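Local coordinates for protein pyrrolidone-carboxylate peptidase (Deinococcus radiodurans R1, PDB 5Z48) that removes an N-terminal pyroglutamyl group from peptides, acting as a cysteine exopeptidase that generally spares bonds to proline, at residues B[81-92]-B[136-147]. Sequence-based numbering, arbitrary orientation. Where two conformers were deposited one is given.
Sequences TLERVGVGVMDF and DISNSAGLYVCN. With PCA (pyroglutamic acid), chain I.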
# COMPACT_ATOMS: atom_id res chain seq x y z
N THR B 81 -5.74 -11.68 11.38
CA THR B 81 -4.43 -12.34 11.38
C THR B 81 -4.13 -12.96 12.74
O THR B 81 -4.59 -12.49 13.79
CB THR B 81 -3.26 -11.38 11.00
OG1 THR B 81 -3.32 -10.17 11.80
CG2 THR B 81 -3.33 -11.03 9.50
N LEU B 82 -3.38 -14.06 12.70
CA LEU B 82 -2.91 -14.76 13.90
C LEU B 82 -1.41 -14.51 14.06
O LEU B 82 -0.64 -14.76 13.12
CB LEU B 82 -3.15 -16.27 13.78
CG LEU B 82 -4.57 -16.72 13.60
CD1 LEU B 82 -4.53 -18.20 13.22
CD2 LEU B 82 -5.36 -16.49 14.90
N GLU B 83 -0.99 -14.04 15.25
CA GLU B 83 0.42 -13.73 15.50
C GLU B 83 1.21 -14.99 15.79
O GLU B 83 0.86 -15.77 16.69
CB GLU B 83 0.56 -12.74 16.68
CG GLU B 83 -0.08 -11.40 16.37
CD GLU B 83 0.49 -10.68 15.16
OE1 GLU B 83 1.59 -11.05 14.66
OE2 GLU B 83 -0.23 -9.76 14.66
N ARG B 84 2.30 -15.19 15.04
CA ARG B 84 3.12 -16.36 15.29
C ARG B 84 3.99 -16.21 16.51
O ARG B 84 4.34 -17.22 17.13
CB ARG B 84 3.99 -16.64 14.05
CG ARG B 84 4.74 -17.99 14.17
CD ARG B 84 5.71 -18.25 12.99
NE ARG B 84 5.02 -18.32 11.69
CZ ARG B 84 4.57 -19.45 11.14
NH1 ARG B 84 4.64 -20.61 11.81
NH2 ARG B 84 4.05 -19.42 9.90
N VAL B 85 4.43 -14.99 16.82
CA VAL B 85 5.52 -14.81 17.79
C VAL B 85 5.33 -13.52 18.58
O VAL B 85 4.99 -12.46 18.03
CB VAL B 85 6.88 -14.88 17.07
CG1 VAL B 85 6.98 -13.80 16.01
CG2 VAL B 85 8.03 -14.82 18.06
N GLY B 86 5.56 -13.63 19.88
CA GLY B 86 5.64 -12.46 20.76
C GLY B 86 7.10 -12.21 21.10
O GLY B 86 7.79 -13.11 21.58
N VAL B 87 7.56 -10.98 20.86
CA VAL B 87 8.97 -10.63 21.04
C VAL B 87 9.15 -9.85 22.34
O VAL B 87 8.32 -9.00 22.69
CB VAL B 87 9.46 -9.81 19.83
CG1 VAL B 87 10.87 -9.28 20.04
CG2 VAL B 87 9.38 -10.64 18.54
N GLY B 88 10.23 -10.14 23.05
CA GLY B 88 10.47 -9.59 24.39
C GLY B 88 11.03 -8.17 24.38
O GLY B 88 11.98 -7.87 25.12
N VAL B 89 10.46 -7.30 23.56
CA VAL B 89 10.91 -5.91 23.46
C VAL B 89 9.69 -4.99 23.40
O VAL B 89 8.68 -5.31 22.75
CB VAL B 89 11.81 -5.67 22.23
CG1 VAL B 89 12.22 -4.20 22.13
CG2 VAL B 89 13.07 -6.57 22.25
N MET B 90 9.80 -3.85 24.07
CA MET B 90 8.84 -2.74 24.00
C MET B 90 9.47 -1.60 23.20
O MET B 90 10.48 -1.02 23.63
CB MET B 90 8.46 -2.26 25.40
CG MET B 90 7.95 -3.39 26.26
SD MET B 90 7.97 -3.11 28.03
CE MET B 90 6.61 -1.98 28.30
N ASP B 91 8.84 -1.25 22.08
CA ASP B 91 9.32 -0.12 21.28
C ASP B 91 8.10 0.52 20.65
O ASP B 91 7.49 -0.05 19.74
CB ASP B 91 10.33 -0.56 20.22
CG ASP B 91 11.01 0.63 19.59
OD1 ASP B 91 11.96 1.17 20.18
OD2 ASP B 91 10.60 1.04 18.49
N PHE B 92 7.71 1.69 21.19
CA PHE B 92 6.42 2.28 20.89
C PHE B 92 6.57 3.37 19.85
O PHE B 92 7.29 4.35 20.09
CB PHE B 92 5.77 2.86 22.15
CG PHE B 92 5.28 1.84 23.16
CD1 PHE B 92 5.58 0.47 23.07
CD2 PHE B 92 4.47 2.28 24.21
CE1 PHE B 92 5.10 -0.44 24.02
CE2 PHE B 92 3.98 1.41 25.17
CZ PHE B 92 4.27 0.04 25.08
N ASP B 136 -4.85 -14.87 7.74
CA ASP B 136 -3.48 -15.40 7.55
C ASP B 136 -2.74 -15.31 8.88
O ASP B 136 -3.23 -14.78 9.86
CB ASP B 136 -2.73 -14.66 6.46
CG ASP B 136 -1.70 -15.56 5.74
OD1 ASP B 136 -1.35 -16.66 6.25
OD2 ASP B 136 -1.24 -15.17 4.65
N ILE B 137 -1.54 -15.88 8.89
CA ILE B 137 -0.58 -15.74 9.99
C ILE B 137 0.25 -14.48 9.75
O ILE B 137 0.66 -14.18 8.60
CB ILE B 137 0.31 -17.00 10.07
CG1 ILE B 137 -0.54 -18.23 10.54
CG2 ILE B 137 1.49 -16.78 11.02
CD1 ILE B 137 0.13 -19.56 10.16
N SER B 138 0.49 -13.74 10.84
CA SER B 138 1.40 -12.60 10.87
C SER B 138 2.63 -12.98 11.66
O SER B 138 2.52 -13.63 12.70
CB SER B 138 0.71 -11.41 11.55
OG SER B 138 1.63 -10.39 11.95
N ASN B 139 3.80 -12.52 11.20
CA ASN B 139 5.04 -12.87 11.87
C ASN B 139 5.64 -11.71 12.64
O ASN B 139 6.74 -11.85 13.20
CB ASN B 139 6.01 -13.43 10.83
CG ASN B 139 5.50 -14.73 10.28
OD1 ASN B 139 5.07 -15.57 11.06
ND2 ASN B 139 5.53 -14.91 8.97
N SER B 140 4.92 -10.61 12.77
CA SER B 140 5.23 -9.58 13.77
C SER B 140 3.94 -8.95 14.27
O SER B 140 3.11 -8.50 13.47
CB SER B 140 6.14 -8.49 13.23
OG SER B 140 6.23 -7.42 14.20
N ALA B 141 3.78 -8.90 15.60
CA ALA B 141 2.62 -8.27 16.24
C ALA B 141 2.87 -6.79 16.53
O ALA B 141 2.07 -6.17 17.26
CB ALA B 141 2.27 -9.00 17.55
N GLY B 142 3.94 -6.21 15.97
CA GLY B 142 4.45 -4.93 16.45
C GLY B 142 5.19 -5.13 17.77
O GLY B 142 5.35 -6.24 18.23
N LEU B 143 5.67 -4.01 18.35
CA LEU B 143 6.32 -4.02 19.66
C LEU B 143 5.58 -3.08 20.64
O LEU B 143 6.16 -2.55 21.56
CB LEU B 143 7.81 -3.67 19.54
CG LEU B 143 8.57 -4.72 18.69
CD1 LEU B 143 10.02 -4.26 18.63
CD2 LEU B 143 8.52 -6.14 19.27
N TYR B 144 4.26 -2.91 20.41
CA TYR B 144 3.40 -2.07 21.24
C TYR B 144 2.68 -2.96 22.26
O TYR B 144 3.22 -3.98 22.66
CB TYR B 144 2.47 -1.28 20.32
CG TYR B 144 1.64 -0.10 20.85
CD1 TYR B 144 2.18 0.96 21.60
CD2 TYR B 144 0.30 -0.02 20.51
CE1 TYR B 144 1.39 2.05 22.00
CE2 TYR B 144 -0.50 1.06 20.91
CZ TYR B 144 0.05 2.09 21.64
OH TYR B 144 -0.75 3.15 22.01
N VAL B 145 1.48 -2.58 22.69
CA VAL B 145 0.92 -3.26 23.87
C VAL B 145 0.36 -4.64 23.51
O VAL B 145 0.39 -5.55 24.36
CB VAL B 145 -0.14 -2.36 24.56
CG1 VAL B 145 -0.55 -2.93 25.95
CG2 VAL B 145 0.39 -0.94 24.81
N CYS B 146 -0.13 -4.87 22.27
CA CYS B 146 -0.59 -6.20 21.89
C CYS B 146 0.55 -7.21 21.92
O CYS B 146 0.42 -8.30 22.48
CB CYS B 146 -1.21 -6.18 20.48
SG CYS B 146 -2.79 -5.22 20.44
N ASN B 147 1.68 -6.87 21.31
CA ASN B 147 2.83 -7.76 21.44
C ASN B 147 3.21 -8.00 22.89
O ASN B 147 3.53 -9.13 23.29
CB ASN B 147 4.01 -7.15 20.70
CG ASN B 147 5.28 -7.98 20.89
OD1 ASN B 147 5.43 -9.02 20.21
ND2 ASN B 147 6.15 -7.55 21.78
N PCA I . -3.86 -2.47 19.14
CA PCA I . -2.59 -1.96 19.64
CB PCA I . -2.74 -1.77 21.16
CG PCA I . -4.20 -2.03 21.53
CD PCA I . -4.79 -2.52 20.23
OE PCA I . -5.97 -2.90 20.15
C PCA I . -1.44 -2.90 19.23
O PCA I . -0.43 -3.07 19.92
OXT PCA I . -1.52 -3.57 18.16
O HOH W 1 4.12 -17.30 7.94
O HOH W 2 5.73 -9.76 17.57
O HOH W 3 5.90 -5.08 23.39
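Leu82 and Ile137 are in register where the short strand 135-138 runs parallel to strand 80-90, as an edge strand of the central sheet, and the contact continues past this pairing to the active-site helix. Leu82 N bonds to Asp136 O, Ser138 N to Leu82 O, and Arg84 N to Ser138 O. Beyond the strand, the Arg84 side chain runs beside Asn139, its NE 2.8 Å from Asn139 OD1 and the two flat groups nearly coplanar (30°); a water links Arg84 NH2 to Asn139 ND2. On the face shared with Ser138, the bent chain of Glu83 brings CD within 3.4 Å of Ala141 CB, while OE2 bonds His171 ND1, consistent with a Cys-His-Glu triad. Asn147, with CG anti to its backbone N (chi1 175°), grips Val87 twice: OD1 takes Val87 N at 3.0 Å and ND2 gives to Val87 O at 2.8 Å. Leu143 CD2 packs on Val87 CB, 3.8 Å away. Tyr144 turns its edge to the face of Phe92, CD1 3.6 Å from Phe92 CG, planes at 78°. A serine in place of Phe92 would probably leave the Tyr144 ring, whose CD2 lies 3.2 Å from the pyroglutamate O, freer to shift. Helix 121-130 packs on Leu82 and Ile137, strand 167-172 pairs antiparallel with 80-90, and helix 145-159 carries Cys146, whose N bonds the ligand.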